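Local coordinates for protein myosin-I heavy chain (Dictyostelium discoideum, PDB 5EJY) that works as an actin-based, ATP-hydrolysing motor in the early steps of phagocytosis and in adhesion, represented here by the MyTH4-FERM MF1 part of its tail, at residues L29-K32 / Y38-S41; K57-I62 / Y106-K111; I247-N252 / L268-N273; G253-I258 / V288-L293. All coordinates share one frame; numbering follows the deposited sequence.

Contacts 1 and 2 lie in the MyTH4 part of the chain and touch each other; contacts 3 and 4, also touching, belong to the ubiquitin-like lobe of the FERM part, with centres about 31 to 52 Å from those of the first pair. Contact 2 is buried between two helices, and a single neutral amide supplies its polar link. In contact 1 two glutamine amides join parts of an irregular, partly buried loop. The FERM contacts use opposite charges instead. Contact 3 sets strand 245-251 against helix 264-277 through an ion pair and an apolar touch, whereas in contact 4 a more exposed pair reaches across that same strand and a buried one sits by helix 484-499.

Contact 1 (L29-K32 / Y38-S41); sequences LKQK and YQKS
The flat amides of Q31 and Q39 approach each other from opposite directions, with planes 39° apart, and neither lies over the face of the other. In this loop, which runs from helix 16-23 to helix 53-70 at the start of the MyTH4 region, the two groups form a cyclic amide pair in which each gives one N-H and takes one. Q31 NE2 reaches Q39 OE1 at 2.8 Å, almost within the Q31 amide plane, and the N-H points nearly straight at its target (173°). Seen from the acceptor, however, this donor stands above the carbonyl plane of Q39. The return bond, Q39 NE2 to Q31 OE1 at 3.0 Å, is more bent (150°), but it falls on a lone pair of Q31 in the carbonyl plane.

Q39 sets CG between its backbone N and carbonyl carbon and runs on extended, which brings the amide to Q31. The Q39 amide is gripped from further sides. Its OE1 also accepts from K111 NZ on helix 102-112, a charge likely to polarise the amide, and F63 of helix 53-70 touches the side chain. A leucine in place of Q39 would probably leave the Q31 amide without both of these bonds and K111 without one of its oxygen acceptors. The tie continues within the loop, where S41 OG bonds D33 OD2 and S41 O, 2.9 Å from Q39 NE2, accepts from that nitrogen as well, the donor standing above the S41 carbonyl plane.

Contact 2 (K57-I62 / Y106-K111); sequences KVAVEI and YCQLIK
The amide nitrogen of Q108 is held between two acceptors: NE2 donates to A59 O at 3.0 Å and also to E104 OE2, one turn back on its own helix. The link to A59 joins helix 102-112 to helix 53-70 in the helical MyTH4 domain, with a side-chain amide of one helix meeting the backbone of the other. The bond is fairly straight, with an N-H...O angle of 154°, although NE2 stands above the A59 carbonyl plane instead of on a lone pair. Q108 gets there with CG beside its backbone N (chi1 -66°) and an extended chain beyond, which carries the amide across to A59; the backbones come nearest at I62 CA and Q108 CA, 8.8 Å apart.

A59 CB lies 4.3 Å from Q108 NE2, beside the bond. I62 crosses the glutamine at about a right angle and turns CG2, the branch opposite its backbone N, to the amide oxygen. Around this buried amide, F63 and V66 of helix 53-70 and L47 touch the Q108 side chain, while F90 and I91 of helix 81-97 pack on I62. On the far side of helix 102-112, Y106 OH bonds F136 O and its ring meets F146 edge-to-face. Helix 53-70 turns a charged flank elsewhere: K57 NZ forms a salt bridge with E61 OE2 at 2.9 Å, from above the carboxylate plane.

Contact 3 (I247-N252 / L268-N273); sequences IIESFN and LSKVEN
E249, directed from strand 245-251 at helix 264-277, makes a salt bridge with K270: NZ lies 3.2 Å from E249 OE1 and uses its syn lone pair, with OE2 more distant. The two side chains cross at about a right angle. E249 has CG in the crowded position (chi1 53°) and runs on extended, whereas K270 bends at chi2 and chi3, which brings its ammonium to the syn side of OE1. E249 is buried and K270 exposed, so the pair links an inner strand of the sheet to the solvent side of the helix.

Two residues on, F251 points the same way, and E249 CD lies in plane at the edge of its ring. This strand belongs to the beta-grasp sheet of the ubiquitin-like FERM lobe, and helix 264-277 lies on the connection between strands 254-256 and 285-291. F251 meets that helix through V271: F251 CZ is 3.5 Å from V271 CG2, the methyl approaching the ring obliquely. F285 of the neighbouring strand touches both E249 and V271, and its ring meets that of F251. Past the strand, N252 turns aside: OD1 accepts from N284 N and ND2 donates to Q282 O.

Contact 4 (G253-I258 / V288-L293); sequences GIERDI and VFKKKL
D257 and K292 form the tight, buried half of this contact, with D257 OD1 only 2.7 Å from K292 NZ. The lysine reaches it with a fully extended chain, CG opposite the backbone N (chi1 179°), and the side chains cross at about a right angle. NZ arrives on the syn side of OD1, 28° out of the carboxylate plane. Neither charge relies on the other alone: D257 OD2 accepts from Q485 NE2 and K292 NZ also bonds S489 OG, both partners belonging to helix 484-499. L490 of the same helix packs on K292, and these extra bonds hold both charged ends in place.

Toward the solvent side, E255 and K290 meet less closely, at 3.2 Å between E255 OE1 and K290 NZ. They approach from opposite directions across the intervening strand 245-251, whose I248 touches E255. The ammonium uses the syn lone pair of OE1, and a bend at chi3 lays the aliphatic part of K290 along the carboxylate, its CD 3.6 Å from E255 OE2. An alanine at E255 would probably leave the K290 ammonium without this mate and free its chain to swing toward solvent. Beside it, R256 folds back so that NH1 reaches E255 O at 2.9 Å.

The loose pair thus spans three adjacent strands of one sheet, while the tight pair sits where the sheet meets the C-terminal helix, an arrangement characteristic of a FERM domain, whose ubiquitin-like first lobe packs against the PH-like third.

Contact 1 (L29-K32 / Y38-S41)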
loop_
_atom_site.group_PDB
_atom_site.type_symbol
_atom_site.label_atom_id
_atom_site.label_comp_id
_atom_site.label_asym_id
_atom_site.label_seq_id
_atom_site.Cartn_x
_atom_site.Cartn_y
_atom_site.Cartn_z
ATOM N N LEU A 29 29.916 -19.694 -24.058
ATOM C CA LEU A 29 30.240 -18.272 -23.971
ATOM C C LEU A 29 31.532 -17.908 -24.697
ATOM O O LEU A 29 31.919 -16.739 -24.720
ATOM C CB LEU A 29 30.367 -17.855 -22.503
ATOM C CG LEU A 29 29.060 -17.717 -21.723
ATOM C CD1 LEU A 29 29.345 -17.536 -20.238
ATOM C CD2 LEU A 29 28.268 -16.543 -22.285
ATOM N N LYS A 30 32.203 -18.901 -25.278
ATOM C CA LYS A 30 33.532 -18.679 -25.862
ATOM C C LYS A 30 33.580 -17.418 -26.721
ATOM O O LYS A 30 32.808 -17.267 -27.665
ATOM C CB LYS A 30 33.991 -19.897 -26.673
ATOM C CG LYS A 30 35.455 -19.840 -27.101
ATOM N N GLN A 31 34.496 -16.514 -26.388
ATOM C CA GLN A 31 34.564 -15.222 -27.058
ATOM C C GLN A 31 35.929 -14.570 -26.873
ATOM O O GLN A 31 36.793 -15.097 -26.167
ATOM C CB GLN A 31 33.505 -14.293 -26.474
ATOM C CG GLN A 31 33.660 -14.118 -24.974
ATOM C CD GLN A 31 32.815 -12.991 -24.426
ATOM O OE1 GLN A 31 31.814 -12.603 -25.026
ATOM N NE2 GLN A 31 33.224 -12.447 -23.285
ATOM N N LYS A 32 36.100 -13.404 -27.493
ATOM C CA LYS A 32 37.338 -12.638 -27.388
ATOM C C LYS A 32 37.535 -12.033 -25.990
ATOM O O LYS A 32 38.521 -12.332 -25.311
ATOM C CB LYS A 32 37.377 -11.539 -28.453
ATOM N N TYR A 38 33.789 -7.022 -17.141
ATOM C CA TYR A 38 33.109 -6.083 -18.030
ATOM C C TYR A 38 33.398 -6.317 -19.510
ATOM O O TYR A 38 34.546 -6.543 -19.901
ATOM C CB TYR A 38 33.480 -4.633 -17.671
ATOM C CG TYR A 38 33.059 -3.650 -18.745
ATOM C CD1 TYR A 38 31.769 -3.149 -18.779
ATOM C CD2 TYR A 38 33.938 -3.257 -19.749
ATOM C CE1 TYR A 38 31.360 -2.276 -19.765
ATOM C CE2 TYR A 38 33.541 -2.374 -20.740
ATOM C CZ TYR A 38 32.250 -1.885 -20.741
ATOM O OH TYR A 38 31.828 -1.004 -21.716
ATOM N N GLN A 39 32.358 -6.241 -20.337
ATOM C CA GLN A 39 32.559 -6.196 -21.780
ATOM C C GLN A 39 31.555 -5.283 -22.467
ATOM O O GLN A 39 30.432 -5.105 -21.998
ATOM C CB GLN A 39 32.521 -7.588 -22.389
ATOM C CG GLN A 39 31.118 -8.146 -22.586
ATOM C CD GLN A 39 31.154 -9.601 -22.964
ATOM O OE1 GLN A 39 31.593 -10.438 -22.182
ATOM N NE2 GLN A 39 30.709 -9.913 -24.172
ATOM N N LYS A 40 31.968 -4.704 -23.588
ATOM C CA LYS A 40 31.124 -3.758 -24.303
ATOM C C LYS A 40 30.232 -4.465 -25.324
ATOM O O LYS A 40 29.196 -3.942 -25.730
ATOM C CB LYS A 40 31.981 -2.686 -24.984
ATOM C CG LYS A 40 32.796 -3.194 -26.161
ATOM C CD LYS A 40 34.084 -2.386 -26.334
ATOM C CE LYS A 40 33.813 -0.888 -26.420
ATOM N N SER A 41 30.637 -5.661 -25.725
ATOM C CA SER A 41 29.898 -6.418 -26.727
ATOM C C SER A 41 28.844 -7.340 -26.096
ATOM O O SER A 41 28.946 -7.707 -24.929
ATOM C CB SER A 41 30.873 -7.244 -27.557
ATOM O OG SER A 41 31.538 -8.188 -26.739
#

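Contact 2 (K57-I62 / Y106-K111)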
loop_
_atom_site.group_PDB
_atom_site.type_symbol
_atom_site.label_atom_id
_atom_site.label_comp_id
_atom_site.label_asym_id
_atom_site.label_seq_id
_atom_site.Cartn_x
_atom_site.Cartn_y
_atom_site.Cartn_z
ATOM N N LYS A 57 17.508 -17.546 -24.247
ATOM C CA LYS A 57 17.320 -16.446 -25.185
ATOM C C LYS A 57 17.037 -15.131 -24.463
ATOM O O LYS A 57 17.570 -14.081 -24.823
ATOM C CB LYS A 57 16.165 -16.748 -26.149
ATOM C CG LYS A 57 15.882 -15.604 -27.121
ATOM C CD LYS A 57 14.642 -15.861 -27.986
ATOM C CE LYS A 57 13.346 -15.724 -27.185
ATOM N NZ LYS A 57 12.991 -14.305 -26.866
ATOM N N VAL A 58 16.184 -15.190 -23.449
ATOM C CA VAL A 58 15.859 -13.998 -22.674
ATOM C C VAL A 58 17.078 -13.464 -21.897
ATOM O O VAL A 58 17.260 -12.254 -21.763
ATOM C CB VAL A 58 14.692 -14.277 -21.711
ATOM C CG1 VAL A 58 14.508 -13.103 -20.734
ATOM C CG2 VAL A 58 13.401 -14.538 -22.501
ATOM N N ALA A 59 17.904 -14.361 -21.378
ATOM C CA ALA A 59 19.106 -13.935 -20.653
ATOM C C ALA A 59 20.001 -13.094 -21.553
ATOM O O ALA A 59 20.558 -12.073 -21.132
ATOM C CB ALA A 59 19.867 -15.132 -20.118
ATOM N N VAL A 60 20.137 -13.525 -22.801
ATOM C CA VAL A 60 20.895 -12.773 -23.790
ATOM C C VAL A 60 20.264 -11.409 -24.059
ATOM O O VAL A 60 20.975 -10.415 -24.174
ATOM C CB VAL A 60 21.060 -13.563 -25.113
ATOM C CG1 VAL A 60 21.628 -12.669 -26.201
ATOM C CG2 VAL A 60 21.939 -14.808 -24.894
ATOM N N GLU A 61 18.934 -11.354 -24.140
ATOM C CA GLU A 61 18.238 -10.080 -24.332
ATOM C C GLU A 61 18.423 -9.155 -23.125
ATOM O O GLU A 61 18.571 -7.941 -23.269
ATOM C CB GLU A 61 16.735 -10.312 -24.556
ATOM C CG GLU A 61 16.405 -11.065 -25.826
ATOM C CD GLU A 61 14.922 -11.385 -25.947
ATOM O OE1 GLU A 61 14.184 -11.242 -24.943
ATOM O OE2 GLU A 61 14.492 -11.780 -27.050
ATOM N N ILE A 62 18.381 -9.736 -21.934
ATOM C CA ILE A 62 18.583 -8.964 -20.713
ATOM C C ILE A 62 19.947 -8.267 -20.760
ATOM O O ILE A 62 20.080 -7.092 -20.415
ATOM C CB ILE A 62 18.460 -9.869 -19.462
ATOM C CG1 ILE A 62 16.978 -10.159 -19.186
ATOM C CG2 ILE A 62 19.172 -9.221 -18.252
ATOM C CD1 ILE A 62 16.697 -11.263 -18.167
ATOM N N TYR A 106 21.758 -11.142 -11.669
ATOM C CA TYR A 106 22.755 -10.644 -10.728
ATOM C C TYR A 106 24.185 -10.892 -11.226
ATOM O O TYR A 106 25.051 -10.055 -11.042
ATOM C CB TYR A 106 22.569 -11.266 -9.348
ATOM C CG TYR A 106 21.572 -10.537 -8.471
ATOM C CD1 TYR A 106 21.946 -9.408 -7.758
ATOM C CD2 TYR A 106 20.252 -10.976 -8.366
ATOM C CE1 TYR A 106 21.041 -8.735 -6.946
ATOM C CE2 TYR A 106 19.336 -10.309 -7.546
ATOM C CZ TYR A 106 19.743 -9.194 -6.840
ATOM O OH TYR A 106 18.857 -8.525 -6.023
ATOM N N CYS A 107 24.419 -12.038 -11.858
ATOM C CA CYS A 107 25.752 -12.362 -12.366
ATOM C C CYS A 107 26.154 -11.408 -13.471
ATOM O O CYS A 107 27.322 -11.040 -13.576
ATOM C CB CYS A 107 25.825 -13.804 -12.880
ATOM S SG CYS A 107 25.871 -15.035 -11.602
ATOM N N GLN A 108 25.197 -11.026 -14.314
ATOM C CA GLN A 108 25.478 -10.045 -15.359
ATOM C C GLN A 108 25.875 -8.697 -14.774
ATOM O O GLN A 108 26.733 -8.003 -15.329
ATOM C CB GLN A 108 24.283 -9.864 -16.295
ATOM C CG GLN A 108 23.955 -11.095 -17.127
ATOM C CD GLN A 108 22.831 -10.840 -18.124
ATOM O OE1 GLN A 108 22.521 -9.692 -18.454
ATOM N NE2 GLN A 108 22.220 -11.911 -18.610
ATOM N N LEU A 109 25.249 -8.315 -13.664
ATOM C CA LEU A 109 25.560 -7.022 -13.038
ATOM C C LEU A 109 26.898 -7.054 -12.288
ATOM O O LEU A 109 27.651 -6.074 -12.288
ATOM C CB LEU A 109 24.429 -6.579 -12.102
ATOM C CG LEU A 109 23.066 -6.497 -12.795
ATOM C CD1 LEU A 109 21.942 -6.161 -11.809
ATOM C CD2 LEU A 109 23.104 -5.492 -13.952
ATOM N N ILE A 110 27.177 -8.172 -11.628
ATOM C CA ILE A 110 28.489 -8.358 -11.005
ATOM C C ILE A 110 29.561 -8.254 -12.080
ATOM O O ILE A 110 30.526 -7.494 -11.946
ATOM C CB ILE A 110 28.588 -9.720 -10.314
ATOM C CG1 ILE A 110 27.607 -9.778 -9.141
ATOM C CG2 ILE A 110 30.033 -9.987 -9.834
ATOM C CD1 ILE A 110 27.328 -11.175 -8.637
ATOM N N LYS A 111 29.365 -9.007 -13.157
ATOM C CA LYS A 111 30.278 -9.011 -14.301
ATOM C C LYS A 111 30.541 -7.608 -14.854
ATOM O O LYS A 111 31.698 -7.199 -15.014
ATOM C CB LYS A 111 29.725 -9.930 -15.408
ATOM C CG LYS A 111 30.321 -9.710 -16.792
ATOM C CD LYS A 111 29.637 -10.606 -17.844
ATOM C CE LYS A 111 30.067 -10.215 -19.253
ATOM N NZ LYS A 111 31.530 -10.496 -19.456
#

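Contact 3 (I247-N252 / L268-N273)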
loop_
_atom_site.group_PDB
_atom_site.type_symbol
_atom_site.label_atom_id
_atom_site.label_comp_id
_atom_site.label_asym_id
_atom_site.label_seq_id
_atom_site.Cartn_x
_atom_site.Cartn_y
_atom_site.Cartn_z
ATOM N N ILE A 247 -3.627 2.225 6.351
ATOM C CA ILE A 247 -3.626 3.038 5.154
ATOM C C ILE A 247 -4.301 2.214 4.073
ATOM O O ILE A 247 -3.954 1.051 3.878
ATOM C CB ILE A 247 -2.184 3.388 4.724
ATOM C CG1 ILE A 247 -1.519 4.276 5.794
ATOM C CG2 ILE A 247 -2.196 4.109 3.373
ATOM C CD1 ILE A 247 -0.017 4.467 5.601
ATOM N N ILE A 248 -5.274 2.812 3.389
ATOM C CA ILE A 248 -5.964 2.139 2.295
ATOM C C ILE A 248 -5.674 2.828 0.967
ATOM O O ILE A 248 -5.130 3.940 0.940
ATOM C CB ILE A 248 -7.512 2.055 2.539
ATOM C CG1 ILE A 248 -8.116 3.449 2.718
ATOM C CG2 ILE A 248 -7.810 1.171 3.737
ATOM C CD1 ILE A 248 -8.639 4.061 1.445
ATOM N N GLU A 249 -6.006 2.156 -0.133
ATOM C CA GLU A 249 -5.875 2.766 -1.446
ATOM C C GLU A 249 -7.237 3.233 -1.939
ATOM O O GLU A 249 -8.259 2.588 -1.701
ATOM C CB GLU A 249 -5.224 1.810 -2.456
ATOM C CG GLU A 249 -5.874 0.477 -2.555
ATOM C CD GLU A 249 -5.194 -0.443 -3.566
ATOM O OE1 GLU A 249 -5.829 -0.751 -4.583
ATOM O OE2 GLU A 249 -4.037 -0.858 -3.341
ATOM N N SER A 250 -7.244 4.374 -2.605
ATOM C CA SER A 250 -8.480 4.941 -3.123
ATOM C C SER A 250 -8.286 5.325 -4.581
ATOM O O SER A 250 -7.516 6.227 -4.897
ATOM C CB SER A 250 -8.890 6.161 -2.303
ATOM O OG SER A 250 -10.068 6.751 -2.819
ATOM N N PHE A 251 -8.978 4.620 -5.468
ATOM C CA PHE A 251 -8.923 4.914 -6.890
ATOM C C PHE A 251 -10.266 5.485 -7.305
ATOM O O PHE A 251 -11.276 4.776 -7.280
ATOM C CB PHE A 251 -8.667 3.646 -7.694
ATOM C CG PHE A 251 -7.253 3.180 -7.670
ATOM C CD1 PHE A 251 -6.348 3.644 -8.604
ATOM C CD2 PHE A 251 -6.833 2.248 -6.731
ATOM C CE1 PHE A 251 -5.039 3.202 -8.596
ATOM C CE2 PHE A 251 -5.529 1.803 -6.713
ATOM C CZ PHE A 251 -4.630 2.275 -7.646
ATOM N N ASN A 252 -10.279 6.761 -7.674
ATOM C CA ASN A 252 -11.507 7.411 -8.101
ATOM C C ASN A 252 -12.637 7.141 -7.119
ATOM O O ASN A 252 -13.763 6.832 -7.516
ATOM C CB ASN A 252 -11.895 6.941 -9.508
ATOM C CG ASN A 252 -10.855 7.315 -10.554
ATOM O OD1 ASN A 252 -10.293 8.411 -10.521
ATOM N ND2 ASN A 252 -10.587 6.401 -11.481
ATOM N N LEU A 268 1.924 2.046 -5.682
ATOM C CA LEU A 268 2.369 3.016 -6.690
ATOM C C LEU A 268 2.541 2.386 -8.088
ATOM O O LEU A 268 2.200 3.000 -9.104
ATOM C CB LEU A 268 3.676 3.684 -6.264
ATOM C CG LEU A 268 3.665 4.545 -4.992
ATOM C CD1 LEU A 268 5.077 5.098 -4.713
ATOM C CD2 LEU A 268 2.647 5.682 -5.103
ATOM N N SER A 269 3.083 1.172 -8.135
ATOM C CA SER A 269 3.192 0.439 -9.397
ATOM C C SER A 269 1.824 0.207 -10.029
ATOM O O SER A 269 1.654 0.350 -11.239
ATOM C CB SER A 269 3.882 -0.912 -9.170
ATOM O OG SER A 269 5.160 -0.718 -8.588
ATOM N N LYS A 270 0.851 -0.165 -9.207
ATOM C CA LYS A 270 -0.514 -0.407 -9.709
ATOM C C LYS A 270 -1.138 0.854 -10.284
ATOM O O LYS A 270 -1.872 0.806 -11.283
ATOM C CB LYS A 270 -1.415 -0.962 -8.609
ATOM C CG LYS A 270 -1.045 -2.340 -8.134
ATOM C CD LYS A 270 -2.268 -3.115 -7.671
ATOM C CE LYS A 270 -3.216 -2.248 -6.858
ATOM N NZ LYS A 270 -4.283 -3.070 -6.199
ATOM N N VAL A 271 -0.856 1.979 -9.639
ATOM C CA VAL A 271 -1.328 3.279 -10.089
ATOM C C VAL A 271 -0.778 3.599 -11.465
ATOM O O VAL A 271 -1.516 4.009 -12.366
ATOM C CB VAL A 271 -0.954 4.393 -9.091
ATOM C CG1 VAL A 271 -1.267 5.784 -9.677
ATOM C CG2 VAL A 271 -1.691 4.181 -7.783
ATOM N N GLU A 272 0.518 3.384 -11.633
ATOM C CA GLU A 272 1.165 3.583 -12.917
ATOM C C GLU A 272 0.574 2.627 -13.964
ATOM O O GLU A 272 0.329 3.027 -15.105
ATOM C CB GLU A 272 2.674 3.373 -12.779
ATOM C CG GLU A 272 3.470 3.712 -14.023
ATOM C CD GLU A 272 4.963 3.491 -13.834
ATOM O OE1 GLU A 272 5.418 2.335 -13.939
ATOM O OE2 GLU A 272 5.677 4.478 -13.580
ATOM N N ASN A 273 0.336 1.374 -13.573
ATOM C CA ASN A 273 -0.261 0.393 -14.484
ATOM C C ASN A 273 -1.650 0.830 -14.979
ATOM O O ASN A 273 -1.970 0.707 -16.163
ATOM C CB ASN A 273 -0.370 -0.984 -13.810
ATOM C CG ASN A 273 0.979 -1.630 -13.578
ATOM O OD1 ASN A 273 1.960 -1.268 -14.210
ATOM N ND2 ASN A 273 1.027 -2.605 -12.677
#

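Contact 4 (G253-I258 / V288-L293)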
loop_
_atom_site.group_PDB
_atom_site.type_symbol
_atom_site.label_atom_id
_atom_site.label_comp_id
_atom_site.label_asym_id
_atom_site.label_seq_id
_atom_site.Cartn_x
_atom_site.Cartn_y
_atom_site.Cartn_z
ATOM N N GLY A 253 -12.320 7.230 -5.832
ATOM C CA GLY A 253 -13.320 7.124 -4.783
ATOM C C GLY A 253 -13.587 5.717 -4.288
ATOM O O GLY A 253 -14.208 5.533 -3.244
ATOM N N ILE A 254 -13.136 4.717 -5.035
ATOM C CA ILE A 254 -13.320 3.331 -4.619
ATOM C C ILE A 254 -12.166 2.903 -3.707
ATOM O O ILE A 254 -11.019 2.901 -4.132
ATOM C CB ILE A 254 -13.365 2.381 -5.835
ATOM C CG1 ILE A 254 -14.406 2.861 -6.858
ATOM C CG2 ILE A 254 -13.628 0.941 -5.394
ATOM C CD1 ILE A 254 -15.775 3.120 -6.264
ATOM N N GLU A 255 -12.478 2.528 -2.469
ATOM C CA GLU A 255 -11.458 2.129 -1.497
ATOM C C GLU A 255 -11.198 0.630 -1.484
ATOM O O GLU A 255 -12.132 -0.174 -1.570
ATOM C CB GLU A 255 -11.856 2.563 -0.081
ATOM C CG GLU A 255 -12.100 4.041 0.096
ATOM C CD GLU A 255 -12.467 4.387 1.536
ATOM O OE1 GLU A 255 -12.718 3.453 2.333
ATOM O OE2 GLU A 255 -12.489 5.589 1.871
ATOM N N ARG A 256 -9.924 0.255 -1.362
ATOM C CA ARG A 256 -9.544 -1.135 -1.191
ATOM C C ARG A 256 -8.525 -1.270 -0.063
ATOM O O ARG A 256 -7.620 -0.439 0.083
ATOM C CB ARG A 256 -8.953 -1.727 -2.481
ATOM C CG ARG A 256 -9.947 -1.949 -3.630
ATOM C CD ARG A 256 -10.911 -3.123 -3.344
ATOM N NE ARG A 256 -11.866 -3.310 -4.435
ATOM C CZ ARG A 256 -13.055 -2.711 -4.504
ATOM N NH1 ARG A 256 -13.450 -1.887 -3.537
ATOM N NH2 ARG A 256 -13.855 -2.939 -5.542
ATOM N N ASP A 257 -8.681 -2.333 0.712
ATOM C CA ASP A 257 -7.830 -2.625 1.848
ATOM C C ASP A 257 -6.403 -2.891 1.374
ATOM O O ASP A 257 -6.190 -3.444 0.293
ATOM C CB ASP A 257 -8.381 -3.862 2.574
ATOM C CG ASP A 257 -7.566 -4.249 3.793
ATOM O OD1 ASP A 257 -7.663 -3.542 4.809
ATOM O OD2 ASP A 257 -6.835 -5.258 3.742
ATOM N N ILE A 258 -5.432 -2.490 2.184
ATOM C CA ILE A 258 -4.041 -2.865 1.946
ATOM C C ILE A 258 -3.605 -3.740 3.123
ATOM O O ILE A 258 -3.711 -3.324 4.274
ATOM C CB ILE A 258 -3.132 -1.615 1.840
ATOM C CG1 ILE A 258 -3.535 -0.731 0.649
ATOM C CG2 ILE A 258 -1.657 -2.031 1.708
ATOM C CD1 ILE A 258 -2.785 0.643 0.619
ATOM N N VAL A 288 -5.244 6.753 1.805
ATOM C CA VAL A 288 -6.024 7.359 2.876
ATOM C C VAL A 288 -5.771 6.641 4.200
ATOM O O VAL A 288 -5.744 5.404 4.255
ATOM C CB VAL A 288 -7.539 7.310 2.561
ATOM C CG1 VAL A 288 -8.319 8.097 3.605
ATOM C CG2 VAL A 288 -7.809 7.868 1.162
ATOM N N PHE A 289 -5.582 7.433 5.254
ATOM C CA PHE A 289 -5.336 6.935 6.611
ATOM C C PHE A 289 -6.676 6.915 7.364
ATOM O O PHE A 289 -7.201 7.974 7.706
ATOM C CB PHE A 289 -4.338 7.893 7.282
ATOM C CG PHE A 289 -3.835 7.459 8.642
ATOM C CD1 PHE A 289 -3.366 6.174 8.868
ATOM C CD2 PHE A 289 -3.769 8.378 9.678
ATOM C CE1 PHE A 289 -2.861 5.801 10.126
ATOM C CE2 PHE A 289 -3.255 8.020 10.939
ATOM C CZ PHE A 289 -2.807 6.733 11.159
ATOM N N LYS A 290 -7.240 5.724 7.591
ATOM C CA LYS A 290 -8.587 5.589 8.152
ATOM C C LYS A 290 -8.598 4.608 9.303
ATOM O O LYS A 290 -7.720 3.758 9.397
ATOM C CB LYS A 290 -9.552 4.985 7.110
ATOM C CG LYS A 290 -9.863 5.822 5.904
ATOM C CD LYS A 290 -10.982 5.118 5.130
ATOM C CE LYS A 290 -11.957 4.449 6.116
ATOM N NZ LYS A 290 -13.090 3.686 5.482
ATOM N N LYS A 291 -9.662 4.642 10.107
ATOM C CA LYS A 291 -9.780 3.684 11.197
ATOM C C LYS A 291 -10.469 2.424 10.717
ATOM O O LYS A 291 -11.619 2.471 10.270
ATOM C CB LYS A 291 -10.536 4.262 12.394
ATOM C CG LYS A 291 -10.490 3.332 13.601
ATOM C CD LYS A 291 -10.986 4.016 14.869
ATOM C CE LYS A 291 -10.882 3.076 16.055
ATOM N NZ LYS A 291 -11.115 3.780 17.347
ATOM N N LYS A 292 -9.763 1.304 10.825
ATOM C CA LYS A 292 -10.268 0.030 10.313
ATOM C C LYS A 292 -10.887 -0.818 11.421
ATOM O O LYS A 292 -11.947 -1.440 11.243
ATOM C CB LYS A 292 -9.117 -0.759 9.671
ATOM C CG LYS A 292 -9.520 -2.141 9.102
ATOM C CD LYS A 292 -8.313 -2.794 8.410
ATOM C CE LYS A 292 -8.640 -4.194 7.879
ATOM N NZ LYS A 292 -7.404 -4.769 7.255
ATOM N N LEU A 293 -10.203 -0.863 12.559
ATOM C CA LEU A 293 -10.548 -1.809 13.623
ATOM C C LEU A 293 -10.960 -1.070 14.887
ATOM O O LEU A 293 -10.334 -0.079 15.268
ATOM C CB LEU A 293 -9.354 -2.724 13.909
ATOM C CG LEU A 293 -8.992 -3.673 12.761
ATOM C CD1 LEU A 293 -7.548 -4.123 12.843
ATOM C CD2 LEU A 293 -9.938 -4.870 12.763
#